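Long-range contacts in putative peptidyl-arginine deiminase (Chlorobium tepidum, PDB 1XKN), which probably hydrolyses the guanidinium group of agmatine or of arginine in peptides, as a deiminase: residues 300-305 with 327-332; 270-275 with 282-287; 294-299 with 320-325. All blocks are in the same frame, centred on the assembly; numbering follows the deposited sequence.

Contact 1: residues 300-305 with 327-332; sequences TYRCPR and CSDLIW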
# COMPACT_ATOMS: atom_id res chain seq x y z
N THR A 300 10.96 -5.53 -8.46
CA THR A 300 11.52 -5.88 -9.76
C THR A 300 11.32 -7.36 -10.03
O THR A 300 11.21 -8.17 -9.10
CB THR A 300 13.01 -5.51 -9.88
OG1 THR A 300 13.77 -6.13 -8.84
CG2 THR A 300 13.18 -3.99 -9.81
N TYR A 301 11.27 -7.72 -11.31
CA TYR A 301 11.01 -9.09 -11.71
C TYR A 301 11.97 -9.70 -12.72
O TYR A 301 11.55 -10.34 -13.68
CB TYR A 301 9.57 -9.18 -12.20
CG TYR A 301 8.60 -8.85 -11.10
CD1 TYR A 301 8.30 -9.80 -10.12
CD2 TYR A 301 8.06 -7.57 -10.97
CE1 TYR A 301 7.49 -9.48 -9.04
CE2 TYR A 301 7.24 -7.24 -9.89
CZ TYR A 301 6.97 -8.21 -8.93
OH TYR A 301 6.19 -7.91 -7.84
N ARG A 302 13.26 -9.49 -12.49
CA ARG A 302 14.31 -10.03 -13.34
C ARG A 302 14.06 -9.93 -14.84
O ARG A 302 14.07 -10.93 -15.56
CB ARG A 302 14.56 -11.50 -12.97
CG ARG A 302 14.89 -11.70 -11.49
CD ARG A 302 14.99 -13.16 -11.09
NE ARG A 302 15.11 -13.29 -9.64
CZ ARG A 302 15.07 -14.44 -8.98
NH1 ARG A 302 14.92 -15.59 -9.63
NH2 ARG A 302 15.18 -14.44 -7.66
N CYS A 303 13.85 -8.71 -15.33
CA CYS A 303 13.63 -8.51 -16.76
C CYS A 303 14.11 -7.11 -17.14
O CYS A 303 14.32 -6.26 -16.28
CB CYS A 303 12.16 -8.70 -17.13
SG CYS A 303 11.06 -7.37 -16.59
N PRO A 304 14.30 -6.86 -18.44
CA PRO A 304 14.77 -5.55 -18.90
C PRO A 304 13.85 -4.37 -18.63
O PRO A 304 14.26 -3.22 -18.75
CB PRO A 304 15.02 -5.77 -20.39
CG PRO A 304 14.03 -6.83 -20.75
CD PRO A 304 14.13 -7.78 -19.58
N ARG A 305 12.61 -4.65 -18.25
CA ARG A 305 11.69 -3.56 -17.96
C ARG A 305 11.89 -3.00 -16.55
O ARG A 305 11.38 -1.93 -16.24
CB ARG A 305 10.24 -4.01 -18.15
CG ARG A 305 9.94 -4.47 -19.57
CD ARG A 305 8.47 -4.78 -19.75
NE ARG A 305 8.18 -5.27 -21.09
CZ ARG A 305 6.97 -5.60 -21.52
NH1 ARG A 305 5.93 -5.49 -20.70
NH2 ARG A 305 6.80 -6.04 -22.76
N CYS A 327 11.31 -9.04 -6.32
CA CYS A 327 10.11 -9.62 -5.74
C CYS A 327 9.65 -10.86 -6.49
O CYS A 327 8.48 -11.24 -6.42
CB CYS A 327 9.00 -8.57 -5.70
SG CYS A 327 9.28 -7.26 -4.48
N SER A 328 10.58 -11.50 -7.19
CA SER A 328 10.27 -12.70 -7.95
C SER A 328 9.64 -13.78 -7.07
O SER A 328 8.76 -14.52 -7.52
CB SER A 328 11.55 -13.25 -8.60
OG SER A 328 12.07 -12.34 -9.55
N ASP A 329 10.08 -13.87 -5.83
CA ASP A 329 9.52 -14.85 -4.91
C ASP A 329 8.41 -14.26 -4.06
O ASP A 329 7.43 -14.94 -3.76
CB ASP A 329 10.60 -15.43 -4.00
CG ASP A 329 11.62 -16.26 -4.76
OD1 ASP A 329 11.21 -17.20 -5.46
OD2 ASP A 329 12.83 -15.97 -4.63
N LEU A 330 8.55 -13.00 -3.68
CA LEU A 330 7.52 -12.37 -2.87
C LEU A 330 6.17 -12.38 -3.57
O LEU A 330 5.14 -12.66 -2.95
CB LEU A 330 7.90 -10.92 -2.53
CG LEU A 330 6.90 -10.16 -1.66
CD1 LEU A 330 6.75 -10.85 -0.31
CD2 LEU A 330 7.37 -8.72 -1.47
N ILE A 331 6.17 -12.09 -4.87
CA ILE A 331 4.95 -12.03 -5.66
C ILE A 331 4.11 -13.31 -5.69
O ILE A 331 2.94 -13.28 -6.09
CB ILE A 331 5.26 -11.55 -7.11
CG1 ILE A 331 3.99 -11.06 -7.80
CG2 ILE A 331 5.89 -12.68 -7.92
CD1 ILE A 331 3.31 -9.91 -7.07
N TRP A 332 4.69 -14.43 -5.27
CA TRP A 332 3.96 -15.69 -5.23
C TRP A 332 2.88 -15.54 -4.15
O TRP A 332 1.91 -16.29 -4.12
CB TRP A 332 4.92 -16.84 -4.89
CG TRP A 332 4.29 -18.21 -4.74
CD1 TRP A 332 4.57 -19.14 -3.78
CD2 TRP A 332 3.29 -18.81 -5.59
NE1 TRP A 332 3.82 -20.27 -3.97
CE2 TRP A 332 3.03 -20.10 -5.07
CE3 TRP A 332 2.61 -18.39 -6.74
CZ2 TRP A 332 2.10 -20.97 -5.66
CZ3 TRP A 332 1.69 -19.25 -7.32
CH2 TRP A 332 1.44 -20.53 -6.78
O HOH W 1 14.96 -16.70 -5.96
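A chi1 of -63° sets CG of Tyr-301 opposite its own carbonyl carbon and sends the ring across to Cys-327 and Ile-331, while Arg-302, extended from CG to NE, brings its guanidinium over Ser-328. Tyr-301 CE1 lies 3.6 Å from Ile-331 CB, which meets the ring at its edge, the isoleucine standing roughly perpendicular to the tyrosine side chain. The phenol oxygen reaches further into the same apolar corner, with Tyr-301 OH 3.6 Å from Cys-327 CB.

Between the backbones, Cys-327 N donates to Thr-300 O at 2.9 Å; the bond is nearly straight (169°). It continues the pairing of strands 295-300 and 321-326 into the loops that follow them. Cys-327 O in turn accepts from Ile-331 N, closing the turn that carries the isoleucine.

The guanidinium of Arg-302 has Ser-328 CB 3.6 Å above its plane, over the centre. Ser-328 OG approaches Arg-302 NE to 3.2 Å from that face at a poor angle, and bonds to Asp-326 instead. Arg-302 NH2 forms a salt bridge with Asp-326 and stands 4.1 Å from Asp-329 OD2, a gap bridged by water 1 in the guanidinium plane. One direct and one water-mediated carboxylate partner imply that the arginine's charge probably stabilises both acids in their ionised form.

Contact 2: residues 270-275 with 282-287; sequences PMPEPV and LPASYA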
# COMPACT_ATOMS: atom_id res chain seq x y z
N PRO A 270 5.80 0.93 -17.44
CA PRO A 270 5.71 -0.36 -18.13
C PRO A 270 5.14 -1.40 -17.18
O PRO A 270 4.97 -1.14 -15.99
CB PRO A 270 7.17 -0.64 -18.49
CG PRO A 270 7.92 -0.01 -17.36
CD PRO A 270 7.19 1.29 -17.15
N MSE A 271 4.80 -2.56 -17.73
CA MSE A 271 4.31 -3.67 -16.92
C MSE A 271 5.47 -4.65 -16.96
O MSE A 271 6.22 -4.69 -17.93
CB MSE A 271 3.09 -4.34 -17.56
CG MSE A 271 1.75 -3.72 -17.20
SE MSE A 271 1.27 -3.92 -15.34
CE MSE A 271 0.85 -5.82 -15.40
N PRO A 272 5.66 -5.43 -15.89
CA PRO A 272 6.76 -6.39 -15.89
C PRO A 272 6.49 -7.44 -16.96
O PRO A 272 5.34 -7.64 -17.34
CB PRO A 272 6.69 -7.00 -14.49
CG PRO A 272 6.12 -5.89 -13.67
CD PRO A 272 5.04 -5.33 -14.56
N GLU A 273 7.53 -8.10 -17.45
CA GLU A 273 7.30 -9.17 -18.42
C GLU A 273 6.54 -10.21 -17.61
O GLU A 273 6.74 -10.32 -16.41
CB GLU A 273 8.62 -9.74 -18.93
CG GLU A 273 9.26 -8.89 -20.01
CD GLU A 273 10.63 -9.39 -20.42
OE1 GLU A 273 11.02 -10.51 -20.02
OE2 GLU A 273 11.32 -8.66 -21.16
N PRO A 274 5.66 -10.98 -18.26
CA PRO A 274 4.87 -12.01 -17.58
C PRO A 274 5.63 -12.86 -16.56
O PRO A 274 6.71 -13.37 -16.84
CB PRO A 274 4.34 -12.84 -18.74
CG PRO A 274 4.13 -11.80 -19.81
CD PRO A 274 5.40 -10.99 -19.71
N VAL A 275 5.05 -12.99 -15.37
CA VAL A 275 5.63 -13.78 -14.29
C VAL A 275 4.67 -14.91 -13.93
O VAL A 275 3.49 -14.69 -13.67
CB VAL A 275 5.87 -12.91 -13.02
CG1 VAL A 275 6.47 -13.76 -11.91
CG2 VAL A 275 6.81 -11.76 -13.36
N LEU A 282 1.04 -14.53 -12.18
CA LEU A 282 1.16 -13.78 -10.93
C LEU A 282 0.95 -12.29 -11.23
O LEU A 282 1.33 -11.80 -12.29
CB LEU A 282 2.53 -14.02 -10.30
CG LEU A 282 2.90 -15.50 -10.12
CD1 LEU A 282 4.20 -15.61 -9.32
CD2 LEU A 282 1.78 -16.24 -9.40
N PRO A 283 0.36 -11.55 -10.28
CA PRO A 283 0.09 -10.11 -10.43
C PRO A 283 1.28 -9.17 -10.25
O PRO A 283 1.22 -8.21 -9.49
CB PRO A 283 -1.00 -9.87 -9.39
CG PRO A 283 -0.58 -10.77 -8.28
CD PRO A 283 -0.15 -12.05 -8.99
N ALA A 284 2.36 -9.44 -10.98
CA ALA A 284 3.56 -8.62 -10.91
C ALA A 284 3.29 -7.24 -11.51
O ALA A 284 2.78 -7.13 -12.62
CB ALA A 284 4.70 -9.30 -11.66
N SER A 285 3.64 -6.19 -10.77
CA SER A 285 3.43 -4.83 -11.26
C SER A 285 4.33 -3.81 -10.59
O SER A 285 4.48 -3.80 -9.37
CB SER A 285 1.97 -4.42 -11.05
OG SER A 285 1.79 -3.07 -11.44
N TYR A 286 4.93 -2.94 -11.40
CA TYR A 286 5.81 -1.91 -10.87
C TYR A 286 5.02 -0.83 -10.14
O TYR A 286 5.60 -0.03 -9.42
CB TYR A 286 6.62 -1.26 -12.00
CG TYR A 286 7.49 -2.24 -12.75
CD1 TYR A 286 8.47 -2.98 -12.09
CD2 TYR A 286 7.34 -2.42 -14.12
CE1 TYR A 286 9.28 -3.88 -12.78
CE2 TYR A 286 8.14 -3.32 -14.83
CZ TYR A 286 9.11 -4.04 -14.15
OH TYR A 286 9.89 -4.93 -14.85
N ALA A 287 3.70 -0.80 -10.34
CA ALA A 287 2.88 0.20 -9.66
C ALA A 287 2.80 -0.10 -8.17
O ALA A 287 2.40 0.76 -7.38
CB ALA A 287 1.48 0.24 -10.26
O HOH W 2 3.71 -2.01 -13.71
O HOH W 3 2.79 -11.46 -14.62
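Pro-272 sits against Tyr-286 at the apolar centre, its CG 3.5 Å from the centroid of the Tyr-286 ring and 14° off the normal, which makes this a CH-pi contact over the face. The proline and the tyrosine run antiparallel, one over the other. Beside this pair, Val-275 CG2 meets Ala-284 CB at 3.7 Å. The other branch of the valine turns to a different partner: with CG1 anti to the backbone N, Val-275 CG1 comes within 3.9 Å of Leu-282 CD1. The selenomethionine at position 271 starts out away from the opposite segment, but bends at chi2 and chi3 until Met-271 CE lies 3.6 Å from Ala-284 O.

The two segments run in nearly opposite directions, 154° apart end to end, and flank the short strands 276-277 and 280-281, an arrangement consistent with the base of a beta hairpin. At its mouth Leu-282 N donates to Val-275 O at 2.9 Å, close to straight (165°). The second bond of this pair is not made directly: water 3 sits between Val-275 N and Leu-282 O, accepting from the first and donating to the second, 2.8 Å from each. Further along, the chain bends through an inverse gamma turn centred on Pro-283 and an ST turn in which Ser-285 OG accepts from Ala-287 N.

Towards the other end, water 2 ties the backbones together again, donating to Pro-270 O at 2.7 Å and accepting from Tyr-286 N. Pro-270 O also lies at the edge of the tyrosine ring. Ser-285 OG is hydrogen-bonded to Asp-220 O, and Tyr-286 OH to the carboxylate of Asp-306 in helix 305-316.

Contact 3: residues 294-299 with 320-325; sequences TVVLVP and REVVGI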
# COMPACT_ATOMS: atom_id res chain seq x y z
N THR A 294 13.21 9.00 2.14
CA THR A 294 14.39 9.25 1.31
C THR A 294 14.54 8.31 0.12
O THR A 294 15.44 8.48 -0.70
CB THR A 294 15.68 9.14 2.13
OG1 THR A 294 15.87 7.78 2.53
CG2 THR A 294 15.60 10.01 3.36
N VAL A 295 13.67 7.31 0.02
CA VAL A 295 13.76 6.36 -1.07
C VAL A 295 12.40 5.88 -1.53
O VAL A 295 11.40 6.00 -0.83
CB VAL A 295 14.57 5.10 -0.65
CG1 VAL A 295 16.00 5.49 -0.29
CG2 VAL A 295 13.90 4.42 0.55
N VAL A 296 12.38 5.37 -2.76
CA VAL A 296 11.17 4.80 -3.33
C VAL A 296 11.60 3.37 -3.63
O VAL A 296 12.59 3.15 -4.32
CB VAL A 296 10.74 5.52 -4.62
CG1 VAL A 296 9.48 4.86 -5.19
CG2 VAL A 296 10.46 6.99 -4.31
N LEU A 297 10.86 2.41 -3.09
CA LEU A 297 11.19 1.01 -3.27
C LEU A 297 10.27 0.40 -4.32
O LEU A 297 9.05 0.35 -4.15
CB LEU A 297 11.06 0.27 -1.94
CG LEU A 297 11.88 0.92 -0.81
CD1 LEU A 297 11.64 0.17 0.49
CD2 LEU A 297 13.36 0.92 -1.17
N VAL A 298 10.87 -0.07 -5.41
CA VAL A 298 10.12 -0.63 -6.51
C VAL A 298 10.34 -2.13 -6.66
O VAL A 298 11.48 -2.60 -6.64
CB VAL A 298 10.52 0.05 -7.83
CG1 VAL A 298 9.66 -0.45 -8.97
CG2 VAL A 298 10.42 1.55 -7.67
N PRO A 299 9.25 -2.90 -6.80
CA PRO A 299 9.44 -4.35 -6.96
C PRO A 299 9.99 -4.63 -8.36
O PRO A 299 9.55 -4.02 -9.33
CB PRO A 299 8.03 -4.90 -6.76
CG PRO A 299 7.16 -3.80 -7.31
CD PRO A 299 7.82 -2.55 -6.77
N ARG A 320 14.38 11.77 -4.21
CA ARG A 320 14.55 10.50 -3.51
C ARG A 320 15.41 9.52 -4.31
O ARG A 320 15.65 9.73 -5.50
CB ARG A 320 13.18 9.85 -3.26
CG ARG A 320 12.25 10.62 -2.32
CD ARG A 320 10.91 9.90 -2.25
NE ARG A 320 10.07 10.30 -1.12
CZ ARG A 320 9.26 11.35 -1.12
NH1 ARG A 320 8.53 11.61 -0.05
NH2 ARG A 320 9.16 12.13 -2.19
N GLU A 321 15.88 8.46 -3.66
CA GLU A 321 16.66 7.46 -4.36
C GLU A 321 15.74 6.28 -4.68
O GLU A 321 15.22 5.64 -3.76
CB GLU A 321 17.83 6.95 -3.52
CG GLU A 321 18.73 5.99 -4.30
CD GLU A 321 19.66 5.18 -3.42
OE1 GLU A 321 20.45 4.39 -3.98
OE2 GLU A 321 19.59 5.33 -2.18
N VAL A 322 15.53 6.01 -5.96
CA VAL A 322 14.66 4.90 -6.36
C VAL A 322 15.47 3.60 -6.38
O VAL A 322 16.40 3.45 -7.16
CB VAL A 322 14.04 5.15 -7.75
CG1 VAL A 322 13.15 3.97 -8.13
CG2 VAL A 322 13.22 6.43 -7.73
N VAL A 323 15.09 2.68 -5.50
CA VAL A 323 15.78 1.39 -5.36
C VAL A 323 14.89 0.20 -5.66
O VAL A 323 13.75 0.13 -5.20
CB VAL A 323 16.33 1.23 -3.92
CG1 VAL A 323 16.98 -0.13 -3.75
CG2 VAL A 323 17.31 2.34 -3.61
N GLY A 324 15.42 -0.74 -6.44
CA GLY A 324 14.66 -1.93 -6.76
C GLY A 324 14.89 -3.04 -5.76
O GLY A 324 15.96 -3.15 -5.16
N ILE A 325 13.86 -3.86 -5.55
CA ILE A 325 13.94 -5.00 -4.65
C ILE A 325 13.32 -6.16 -5.42
O ILE A 325 12.17 -6.09 -5.84
CB ILE A 325 13.14 -4.76 -3.34
CG1 ILE A 325 13.82 -3.64 -2.53
CG2 ILE A 325 13.07 -6.05 -2.52
CD1 ILE A 325 13.14 -3.32 -1.21
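Peptide planes are the flat groups by which Thr-294 to Pro-299 meet Arg-320 to Ile-325. Val-296 N reaches Glu-321 O at 3.0 Å from above the carbonyl plane, 43° out of it, and Val-323 N bonds to Val-296 O at 2.8 Å. Val-298 N to Val-323 O and Ile-325 N to Val-298 O carry on the alternating parallel ladder; Glu-321 N to Thr-294 O begins it. CA-H...O contacts fill in beside these bonds, among them Leu-297 CA to Val-323 O at 3.3 Å.

One face of the sheet bears Val-295, Leu-297, Val-323 and Ile-325. Leu-297 and Val-323 stand as neighbours with their side chains aligned, and Leu-297 CD1 meets Ile-325 CD1 at 4.2 Å; helix 36-50 packs on this leucine. Glu-321, on the same face, forms a salt bridge through OE2 with Arg-49 of that helix. The other face holds Val-296, Val-298 and Val-322, with Val-298 CG2 3.7 Å from Val-322 CG1, under helix 305-316. Here CG2 of Val-296, anti to the carbonyl carbon, is 3.6 Å from CD of the extended Arg-320. The arginine's NE is held by Ala-292 O.

Five parallel bridges in unbroken register, strand axes only 24° apart and helix 305-316 as the connection identify a beta-alpha-beta crossover; with the antiparallel strand 290-291 beside 295-300 it is consistent with the ββαβ modules of the alpha/beta propeller of the guanidine-modifying superfamily.

Contacts 1 and 3 interleave along the chain: the strands paired in contact 3 run straight on into the loops of contact 1, joined where Thr-300 N lies 2.9 Å from Ile-325 O, a probable hydrogen bond. Contact 2 comes earlier in sequence and closes before either opens, yet its centre is only about 8 Å from that of contact 1. There Arg-305 NH1 is 2.9 Å from Met-271 O. Tyr-286 of contact 2 also touches contact 3, with its CD1 3.1 Å from Pro-299 O, although those centres are about 16 Å apart. The sodium ion is bound at Asn-117, Trp-118 and Asn-134, which belong to none of the three contacts.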